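Local coordinates for protein thiamin pyrophosphokinase (Saccharomyces cerevisiae, PDB 1IG0) that transfers a pyrophosphate group from ATP to thiamin, making thiamin diphosphate as the only yeast enzyme able to do so, at residues L85-K88 with Y89-N92; N73-Y76 with D77-D81; G96-D99 with S100-E103. One frame throughout, in Å; residues are numbered along the deposited sequence.

Contact 1: L85-K88 with Y89-N92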
ATOM      1  N   LEU B  85      16.223 -28.787  -1.451  1.00 42.92           N
ATOM      2  CA  LEU B  85      15.922 -27.566  -0.718  1.00 41.74           C
ATOM      3  C   LEU B  85      14.433 -27.469  -0.403  1.00 40.48           C
ATOM      4  O   LEU B  85      14.050 -27.087   0.701  1.00 40.22           O
ATOM      5  CB  LEU B  85      16.368 -26.339  -1.519  1.00 42.65           C
ATOM      6  CG  LEU B  85      17.882 -26.164  -1.676  1.00 42.75           C
ATOM      7  CD1 LEU B  85      18.173 -24.901  -2.472  1.00 43.02           C
ATOM      8  CD2 LEU B  85      18.535 -26.091  -0.300  1.00 43.07           C
ATOM      9  N   ARG B  86      13.596 -27.820  -1.374  1.00 38.98           N
ATOM     10  CA  ARG B  86      12.154 -27.774  -1.176  1.00 37.84           C
ATOM     11  C   ARG B  86      11.769 -28.608   0.041  1.00 37.16           C
ATOM     12  O   ARG B  86      10.963 -28.180   0.866  1.00 37.04           O
ATOM     13  CB  ARG B  86      11.423 -28.298  -2.411  1.00 37.84           C
ATOM     14  CG  ARG B  86       9.930 -28.486  -2.200  1.00 38.01           C
ATOM     15  CD  ARG B  86       9.278 -29.116  -3.413  1.00 37.23           C
ATOM     16  NE  ARG B  86       8.998 -28.148  -4.464  1.00 37.38           N
ATOM     17  CZ  ARG B  86       8.664 -28.479  -5.707  1.00 36.98           C
ATOM     18  NH1 ARG B  86       8.575 -29.756  -6.054  1.00 36.65           N
ATOM     19  NH2 ARG B  86       8.400 -27.533  -6.597  1.00 37.29           N
ATOM     20  N   ILE B  87      12.347 -29.800   0.144  1.00 36.21           N
ATOM     21  CA  ILE B  87      12.076 -30.689   1.267  1.00 35.86           C
ATOM     22  C   ILE B  87      12.677 -30.107   2.542  1.00 35.46           C
ATOM     23  O   ILE B  87      12.170 -30.329   3.642  1.00 35.38           O
ATOM     24  CB  ILE B  87      12.667 -32.100   1.016  1.00 36.80           C
ATOM     25  CG1 ILE B  87      11.743 -32.888   0.086  1.00 37.32           C
ATOM     26  CG2 ILE B  87      12.852 -32.846   2.331  1.00 37.57           C
ATOM     27  CD1 ILE B  87      10.369 -33.156   0.675  1.00 37.61           C
ATOM     28  N   LYS B  88      13.759 -29.356   2.382  1.00 34.80           N
ATOM     29  CA  LYS B  88      14.432 -28.734   3.513  1.00 34.10           C
ATOM     30  C   LYS B  88      13.615 -27.573   4.068  1.00 32.85           C
ATOM     31  O   LYS B  88      13.704 -27.253   5.254  1.00 33.19           O
ATOM     32  CB  LYS B  88      15.816 -28.232   3.093  1.00 34.82           C
ATOM     33  CG  LYS B  88      16.537 -27.421   4.160  1.00 36.85           C
ATOM     34  CD  LYS B  88      17.905 -26.960   3.679  1.00 38.09           C
ATOM     35  CE  LYS B  88      18.570 -26.038   4.693  1.00 38.87           C
ATOM     36  NZ  LYS B  88      18.755 -26.697   6.016  1.00 39.78           N
ATOM     37  N   TYR B  89      12.815 -26.947   3.213  1.00 31.60           N
ATOM     38  CA  TYR B  89      12.012 -25.811   3.642  1.00 30.35           C
ATOM     39  C   TYR B  89      10.509 -26.055   3.670  1.00 29.09           C
ATOM     40  O   TYR B  89       9.734 -25.347   3.023  1.00 27.72           O
ATOM     41  CB  TYR B  89      12.342 -24.593   2.776  1.00 31.27           C
ATOM     42  CG  TYR B  89      13.790 -24.181   2.903  1.00 32.27           C
ATOM     43  CD1 TYR B  89      14.746 -24.616   1.988  1.00 33.00           C
ATOM     44  CD2 TYR B  89      14.216 -23.410   3.981  1.00 32.35           C
ATOM     45  CE1 TYR B  89      16.095 -24.295   2.148  1.00 33.56           C
ATOM     46  CE2 TYR B  89      15.555 -23.086   4.153  1.00 33.38           C
ATOM     47  CZ  TYR B  89      16.490 -23.531   3.235  1.00 33.30           C
ATOM     48  OH  TYR B  89      17.818 -23.220   3.412  1.00 34.49           O
ATOM     49  N   LEU B  90      10.105 -27.063   4.436  1.00 27.39           N
ATOM     50  CA  LEU B  90       8.698 -27.404   4.585  1.00 25.57           C
ATOM     51  C   LEU B  90       8.103 -26.519   5.675  1.00 24.12           C
ATOM     52  O   LEU B  90       8.716 -26.325   6.724  1.00 23.72           O
ATOM     53  CB  LEU B  90       8.545 -28.870   5.004  1.00 25.75           C
ATOM     54  CG  LEU B  90       9.026 -29.966   4.051  1.00 25.67           C
ATOM     55  CD1 LEU B  90       8.984 -31.310   4.759  1.00 26.42           C
ATOM     56  CD2 LEU B  90       8.152 -29.991   2.808  1.00 26.15           C
ATOM     57  N   PRO B  91       6.909 -25.961   5.440  1.00 23.20           N
ATOM     58  CA  PRO B  91       6.289 -25.109   6.458  1.00 23.60           C
ATOM     59  C   PRO B  91       5.722 -25.984   7.574  1.00 23.42           C
ATOM     60  O   PRO B  91       5.437 -27.164   7.355  1.00 23.58           O
ATOM     61  CB  PRO B  91       5.196 -24.390   5.677  1.00 22.60           C
ATOM     62  CG  PRO B  91       4.761 -25.440   4.708  1.00 22.68           C
ATOM     63  CD  PRO B  91       6.077 -26.021   4.226  1.00 22.62           C
ATOM     64  N   ASN B  92       5.563 -25.419   8.766  1.00 22.68           N
ATOM     65  CA  ASN B  92       5.016 -26.186   9.877  1.00 21.59           C
ATOM     66  C   ASN B  92       3.505 -26.309   9.730  1.00 21.96           C
ATOM     67  O   ASN B  92       2.935 -27.365   9.997  1.00 21.62           O
ATOM     68  CB  ASN B  92       5.355 -25.533  11.219  1.00 21.82           C
ATOM     69  CG  ASN B  92       6.846 -25.494  11.491  1.00 21.58           C
ATOM     70  OD1 ASN B  92       7.523 -24.521  11.166  1.00 20.92           O
ATOM     71  ND2 ASN B  92       7.368 -26.565  12.081  1.00 22.67           N
TER
HETATM   72  O   HOH W   1       8.692 -26.531   0.740  1.00 28.95           O
HETATM   73  O   HOH W   2      11.637 -26.903   7.202  1.00 41.08           O
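Lys88 lays its aliphatic chain along the ring of Tyr89, the residue that follows it and the first to leave helical geometry at the end of helix 83-88. Traced outward, Lys88 CB sits 3.9 Å from Tyr89 CD1 at the near rim. CG stands over the face, 4.0 Å from the ring centroid and 20° off its normal, a CH-pi contact displaced toward the rim. CD continues past Tyr89 CZ at 3.7 Å, and CE arrives beside Tyr89 OH at 3.2 Å. The chain keeps extended from chi1 (173°) through chi3, so it tracks the ring as far as the hydroxyl; only at chi4 (59°) does NZ turn off. At the ring edge, in plane, Leu85 CD2 approaches Tyr89 CE1 to 3.9 Å. The backbone N of Tyr89 bonds weakly to Arg86 O, while a water donates to both Arg86 O and Tyr89 O. Beyond, Leu90 CG rests on Ile87 O at 3.2 Å. On helix 52-61, Trp59 meets the Tyr89 ring edge-to-face, and the ring of Tyr56 meets it with the two planes only slightly inclined. With an alanine here, the Lys88 methylenes would probably lose their platform and a gap would open beside Trp59. The mixture implies a helix end closed by apolar side-chain cover, with water bridging carbonyls at and just past that end.

Contact 2: N73-Y76 with D77-D81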
ATOM      1  N   ASN B  73       1.267 -22.617  -2.378  1.00 27.30           N
ATOM      2  CA  ASN B  73       1.572 -22.715  -3.802  1.00 28.10           C
ATOM      3  C   ASN B  73       2.786 -21.841  -4.084  1.00 28.21           C
ATOM      4  O   ASN B  73       3.712 -22.245  -4.787  1.00 27.70           O
ATOM      5  CB  ASN B  73       0.398 -22.222  -4.658  1.00 29.15           C
ATOM      6  CG  ASN B  73      -0.861 -23.040  -4.460  1.00 29.92           C
ATOM      7  OD1 ASN B  73      -0.817 -24.269  -4.417  1.00 31.28           O
ATOM      8  ND2 ASN B  73      -1.998 -22.360  -4.357  1.00 31.21           N
ATOM      9  N   ARG B  74       2.767 -20.637  -3.519  1.00 27.96           N
ATOM     10  CA  ARG B  74       3.847 -19.674  -3.688  1.00 27.97           C
ATOM     11  C   ARG B  74       5.192 -20.256  -3.266  1.00 27.58           C
ATOM     12  O   ARG B  74       6.184 -20.132  -3.983  1.00 27.84           O
ATOM     13  CB  ARG B  74       3.553 -18.417  -2.865  1.00 28.72           C
ATOM     14  CG  ARG B  74       2.205 -17.774  -3.161  1.00 30.21           C
ATOM     15  CD  ARG B  74       2.113 -17.294  -4.602  1.00 30.41           C
ATOM     16  NE  ARG B  74       0.849 -16.612  -4.867  1.00 31.89           N
ATOM     17  CZ  ARG B  74       0.532 -16.050  -6.028  1.00 32.84           C
ATOM     18  NH1 ARG B  74       1.389 -16.085  -7.041  1.00 33.16           N
ATOM     19  NH2 ARG B  74      -0.639 -15.446  -6.178  1.00 32.79           N
ATOM     20  N   LEU B  75       5.220 -20.888  -2.096  1.00 26.63           N
ATOM     21  CA  LEU B  75       6.447 -21.487  -1.582  1.00 26.49           C
ATOM     22  C   LEU B  75       6.867 -22.653  -2.468  1.00 26.99           C
ATOM     23  O   LEU B  75       8.036 -22.785  -2.834  1.00 27.25           O
ATOM     24  CB  LEU B  75       6.233 -21.983  -0.150  1.00 24.75           C
ATOM     25  CG  LEU B  75       7.434 -22.643   0.531  1.00 24.31           C
ATOM     26  CD1 LEU B  75       8.572 -21.636   0.657  1.00 24.26           C
ATOM     27  CD2 LEU B  75       7.025 -23.170   1.900  1.00 23.57           C
ATOM     28  N   TYR B  76       5.897 -23.495  -2.807  1.00 28.21           N
ATOM     29  CA  TYR B  76       6.132 -24.660  -3.651  1.00 29.83           C
ATOM     30  C   TYR B  76       6.820 -24.261  -4.955  1.00 30.55           C
ATOM     31  O   TYR B  76       7.828 -24.854  -5.344  1.00 30.46           O
ATOM     32  CB  TYR B  76       4.802 -25.349  -3.965  1.00 30.73           C
ATOM     33  CG  TYR B  76       4.935 -26.631  -4.758  1.00 32.17           C
ATOM     34  CD1 TYR B  76       5.351 -27.815  -4.147  1.00 32.90           C
ATOM     35  CD2 TYR B  76       4.642 -26.660  -6.121  1.00 32.49           C
ATOM     36  CE1 TYR B  76       5.469 -28.997  -4.874  1.00 32.93           C
ATOM     37  CE2 TYR B  76       4.758 -27.835  -6.857  1.00 32.94           C
ATOM     38  CZ  TYR B  76       5.170 -28.998  -6.228  1.00 32.92           C
ATOM     39  OH  TYR B  76       5.282 -30.160  -6.955  1.00 33.39           O
ATOM     40  N   ASP B  77       6.269 -23.257  -5.631  1.00 31.46           N
ATOM     41  CA  ASP B  77       6.833 -22.789  -6.894  1.00 33.09           C
ATOM     42  C   ASP B  77       8.145 -22.038  -6.689  1.00 33.89           C
ATOM     43  O   ASP B  77       9.081 -22.182  -7.475  1.00 33.94           O
ATOM     44  CB  ASP B  77       5.840 -21.879  -7.624  1.00 33.49           C
ATOM     45  CG  ASP B  77       4.559 -22.596  -8.003  1.00 34.54           C
ATOM     46  OD1 ASP B  77       4.630 -23.787  -8.377  1.00 35.34           O
ATOM     47  OD2 ASP B  77       3.484 -21.965  -7.943  1.00 35.51           O
ATOM     48  N   TYR B  78       8.207 -21.231  -5.635  1.00 34.62           N
ATOM     49  CA  TYR B  78       9.410 -20.463  -5.339  1.00 35.49           C
ATOM     50  C   TYR B  78      10.636 -21.367  -5.377  1.00 37.10           C
ATOM     51  O   TYR B  78      11.711 -20.954  -5.813  1.00 37.12           O
ATOM     52  CB  TYR B  78       9.297 -19.810  -3.960  1.00 34.21           C
ATOM     53  CG  TYR B  78      10.526 -19.031  -3.542  1.00 33.29           C
ATOM     54  CD1 TYR B  78      10.960 -17.928  -4.277  1.00 33.40           C
ATOM     55  CD2 TYR B  78      11.252 -19.393  -2.406  1.00 33.29           C
ATOM     56  CE1 TYR B  78      12.088 -17.203  -3.892  1.00 33.38           C
ATOM     57  CE2 TYR B  78      12.382 -18.674  -2.012  1.00 33.19           C
ATOM     58  CZ  TYR B  78      12.792 -17.581  -2.759  1.00 33.31           C
ATOM     59  OH  TYR B  78      13.906 -16.868  -2.372  1.00 33.59           O
ATOM     60  N   LEU B  79      10.468 -22.604  -4.929  1.00 39.01           N
ATOM     61  CA  LEU B  79      11.568 -23.558  -4.904  1.00 41.29           C
ATOM     62  C   LEU B  79      11.429 -24.604  -6.007  1.00 43.02           C
ATOM     63  O   LEU B  79      11.780 -25.769  -5.825  1.00 43.41           O
ATOM     64  CB  LEU B  79      11.635 -24.225  -3.527  1.00 41.23           C
ATOM     65  CG  LEU B  79      11.774 -23.221  -2.373  1.00 41.51           C
ATOM     66  CD1 LEU B  79      11.858 -23.949  -1.042  1.00 41.59           C
ATOM     67  CD2 LEU B  79      13.016 -22.371  -2.588  1.00 41.90           C
ATOM     68  N   ASP B  80      10.918 -24.160  -7.152  1.00 45.00           N
ATOM     69  CA  ASP B  80      10.713 -25.014  -8.320  1.00 47.21           C
ATOM     70  C   ASP B  80      11.863 -25.959  -8.614  1.00 48.01           C
ATOM     71  O   ASP B  80      11.666 -27.134  -8.920  1.00 48.53           O
ATOM     72  CB  ASP B  80      10.538 -24.170  -9.588  1.00 47.96           C
ATOM     73  CG  ASP B  80       9.130 -23.672  -9.783  1.00 49.00           C
ATOM     74  OD1 ASP B  80       8.187 -24.472  -9.620  1.00 50.22           O
ATOM     75  OD2 ASP B  80       8.968 -22.480 -10.123  1.00 51.39           O
ATOM     76  N   ASP B  81      13.068 -25.425  -8.515  1.00 49.26           N
ATOM     77  CA  ASP B  81      14.266 -26.160  -8.879  1.00 50.46           C
ATOM     78  C   ASP B  81      14.792 -27.345  -8.022  1.00 50.79           C
ATOM     79  O   ASP B  81      14.575 -28.520  -8.368  1.00 51.14           O
ATOM     80  CB  ASP B  81      15.357 -25.116  -9.156  1.00 51.67           C
ATOM     81  CG  ASP B  81      14.867 -24.036 -10.074  1.00 52.48           C
ATOM     82  OD1 ASP B  81      14.022 -24.375 -10.947  1.00 53.41           O
ATOM     83  OD2 ASP B  81      15.327 -22.879  -9.926  1.00 53.18           O
TER
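Asp77 N meets Asn73 O at 2.9 Å, nearly straight at 168°, the first of three backbone hydrogen bonds that run through the last turns of helix 71-78, each from an amide to the carbonyl four residues back. Tyr78 N reaches Arg74 O at 2.8 Å, and Leu79 N reaches Leu75 O at 3.2 Å; both donors are tilted out of the carbonyl planes. Leu79 is the first residue to leave helical geometry, so the third bond closes the helix.

Between the two segments the polar side chains add no bond of their own. The Asp77 carboxylate folds back along the helix until OD2 lies 3.2 Å from Asn73 O, two acceptors that gain nothing from each other. Arg74 NH1 stays 6.3 Å from Asp77 OD2, too far for a salt bridge, and Arg74 NE bonds instead to Asn45 OD1.

In the fold, the helix follows strand 64-68 and, with helix 83-88, lies in the crossover that leads to the neighbouring parallel strand 93-96, an arrangement of the alpha/beta catalytic domain.

Aromatic contacts run outward in two directions. Tyr76, with CG anti to its amide nitrogen (chi1 -176°), presents ring edge atom CD2 to Asp77 OD1 at 3.7 Å, the ring and carboxylate planes standing 68° apart; Tyr108 packs edge-to-face with the same ring, and Arg86 makes a cation-pi contact with it. The CB of Tyr78 presses on Arg74 O at 3.1 Å, while its ring meets Phe55 of helix 52-61 edge-to-face, a residue that Leu75 also touches, and its OH bonds to Ile50 O.

Apolar packing across the contact is Leu75 CD1 against Leu79 CD1, 4.4 Å apart and one turn along the helix.

Contact 3: G96-D99 with S100-E103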
ATOM      1  N   GLY B  96      -6.229 -22.122   6.102  1.00 23.77           N
ATOM      2  CA  GLY B  96      -7.107 -21.303   5.282  1.00 26.31           C
ATOM      3  C   GLY B  96      -8.247 -22.170   4.780  1.00 27.68           C
ATOM      4  O   GLY B  96      -8.380 -23.313   5.218  1.00 26.55           O
ATOM      5  N   ASP B  97      -9.074 -21.653   3.872  1.00 29.70           N
ATOM      6  CA  ASP B  97     -10.185 -22.449   3.354  1.00 31.63           C
ATOM      7  C   ASP B  97      -9.664 -23.525   2.403  1.00 32.40           C
ATOM      8  O   ASP B  97     -10.351 -24.504   2.118  1.00 32.40           O
ATOM      9  CB  ASP B  97     -11.230 -21.555   2.666  1.00 33.42           C
ATOM     10  CG  ASP B  97     -10.720 -20.910   1.398  1.00 35.11           C
ATOM     11  OD1 ASP B  97     -10.925 -19.689   1.237  1.00 36.33           O
ATOM     12  OD2 ASP B  97     -10.133 -21.620   0.555  1.00 36.55           O
ATOM     13  N   LEU B  98      -8.441 -23.323   1.916  1.00 32.45           N
ATOM     14  CA  LEU B  98      -7.758 -24.274   1.039  1.00 34.25           C
ATOM     15  C   LEU B  98      -8.268 -24.471  -0.389  1.00 35.94           C
ATOM     16  O   LEU B  98      -7.779 -25.354  -1.093  1.00 35.68           O
ATOM     17  CB  LEU B  98      -7.695 -25.643   1.724  1.00 33.20           C
ATOM     18  CG  LEU B  98      -7.272 -25.658   3.195  1.00 32.33           C
ATOM     19  CD1 LEU B  98      -7.164 -27.098   3.672  1.00 31.55           C
ATOM     20  CD2 LEU B  98      -5.945 -24.934   3.368  1.00 30.75           C
ATOM     21  N   ASP B  99      -9.233 -23.673  -0.831  1.00 37.46           N
ATOM     22  CA  ASP B  99      -9.742 -23.837  -2.189  1.00 40.14           C
ATOM     23  C   ASP B  99      -8.724 -23.441  -3.257  1.00 41.07           C
ATOM     24  O   ASP B  99      -8.648 -24.070  -4.314  1.00 41.57           O
ATOM     25  CB  ASP B  99     -11.034 -23.038  -2.389  1.00 41.31           C
ATOM     26  CG  ASP B  99     -12.214 -23.644  -1.654  1.00 42.21           C
ATOM     27  OD1 ASP B  99     -12.369 -24.883  -1.698  1.00 43.02           O
ATOM     28  OD2 ASP B  99     -12.992 -22.883  -1.043  1.00 43.23           O
ATOM     29  N   SER B 100      -7.940 -22.405  -2.978  1.00 41.61           N
ATOM     30  CA  SER B 100      -6.932 -21.932  -3.924  1.00 42.49           C
ATOM     31  C   SER B 100      -5.709 -22.842  -3.934  1.00 42.34           C
ATOM     32  O   SER B 100      -4.828 -22.703  -4.783  1.00 41.51           O
ATOM     33  CB  SER B 100      -6.494 -20.510  -3.566  1.00 42.95           C
ATOM     34  OG  SER B 100      -5.771 -20.496  -2.349  1.00 44.80           O
ATOM     35  N   LEU B 101      -5.661 -23.771  -2.988  1.00 42.16           N
ATOM     36  CA  LEU B 101      -4.542 -24.696  -2.880  1.00 42.30           C
ATOM     37  C   LEU B 101      -4.493 -25.677  -4.049  1.00 42.59           C
ATOM     38  O   LEU B 101      -5.456 -26.398  -4.314  1.00 43.01           O
ATOM     39  CB  LEU B 101      -4.635 -25.468  -1.560  1.00 42.30           C
ATOM     40  CG  LEU B 101      -3.437 -26.327  -1.152  1.00 41.65           C
ATOM     41  CD1 LEU B 101      -2.197 -25.457  -1.036  1.00 41.11           C
ATOM     42  CD2 LEU B 101      -3.730 -27.009   0.174  1.00 41.42           C
ATOM     43  N   SER B 102      -3.366 -25.687  -4.752  1.00 42.42           N
ATOM     44  CA  SER B 102      -3.171 -26.585  -5.885  1.00 42.15           C
ATOM     45  C   SER B 102      -3.300 -28.031  -5.423  1.00 41.93           C
ATOM     46  O   SER B 102      -2.754 -28.404  -4.383  1.00 42.01           O
ATOM     47  CB  SER B 102      -1.785 -26.363  -6.494  1.00 41.93           C
ATOM     48  OG  SER B 102      -1.432 -27.420  -7.369  1.00 41.65           O
ATOM     49  N   GLU B 103      -4.021 -28.844  -6.188  1.00 41.78           N
ATOM     50  CA  GLU B 103      -4.191 -30.245  -5.828  1.00 41.22           C
ATOM     51  C   GLU B 103      -2.816 -30.889  -5.705  1.00 39.73           C
ATOM     52  O   GLU B 103      -2.568 -31.688  -4.803  1.00 38.73           O
ATOM     53  CB  GLU B 103      -5.023 -30.974  -6.888  1.00 42.79           C
ATOM     54  CG  GLU B 103      -5.314 -32.430  -6.547  1.00 45.51           C
ATOM     55  CD  GLU B 103      -6.252 -33.094  -7.541  1.00 47.77           C
ATOM     56  OE1 GLU B 103      -6.496 -32.509  -8.618  1.00 48.82           O
ATOM     57  OE2 GLU B 103      -6.737 -34.208  -7.250  1.00 48.91           O
TER
HETATM   58  O   HOH W   3      -8.564 -27.166  -5.066  1.00 46.28           O
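An Asx turn followed by a type I beta turn shapes the loop between strand 93-96 and helix 103-111, with Leu98 and Leu101 meeting across the second. In the Asx turn, Asp97 OD2 accepts from Asp99 N at 2.6 Å; the bond is almost straight (170°) and the amide nitrogen comes in nearly in line with the carboxylate C-O bond. This grip helps to fix the rotation of the Asp97 side chain and leads the backbone through Leu98, whose phi is positive (70°). The beta turn then spans Leu98 to Leu101. Its closing bond, Leu101 N to Leu98 O, is weak at 3.3 Å, and Leu101 CB packs against the same oxygen at 3.2 Å. Both leucine side chains leave the turn on one side, CD2 of Leu98 lying 4.4 Å from CD2 of Leu101. Leu98 continues onto strand 115-118, whereas Leu101 touches Ala72 and Asn73 of helix 71-78. A water bridges Asp99 O and Leu101 O by two long bonds, 3.2 Å to the first and 3.3 Å to the second. The Asn73 amide secures the way out, giving ND2 to Ser100 O and accepting at OD1 from the backbone N of Ser102, the N-cap of helix 103-111, whose OG bonds weakly to Lys104 N and Val105 N. The Asp97 side chain stands about 6 Å from a bound thiamin and touches Gln122 of that pocket, and its Gly-Asp-Leu-Asp-Ser run at the end of a parallel strand, with Asp69 close by, is consistent with the acidic site at which thiamin pyrophosphokinases probably hold magnesium and ATP.

All three contacts are local, in series along the catalytic domain, and follow the path from helix 71-78 through helix 83-88 to the loop beyond strand 93-96. Contacts 1 and 2 are partly buried, each ending a helix; their centres lie 10 Å apart, and Arg86 of one reaches the Tyr76 carbonyl of the other. Contact 3 is at the surface and closest to the thiamin site. Contact 2 relies on regular helical bonds, contact 1 on aromatic and aliphatic cover with water, and contact 3 on turn bonds in which backbone amides give to a carboxylate and to a backbone carbonyl. Through Asn73, contact 2 also ties the helix to contact 3, whereas contacts 1 and 3 merely adjoin in sequence.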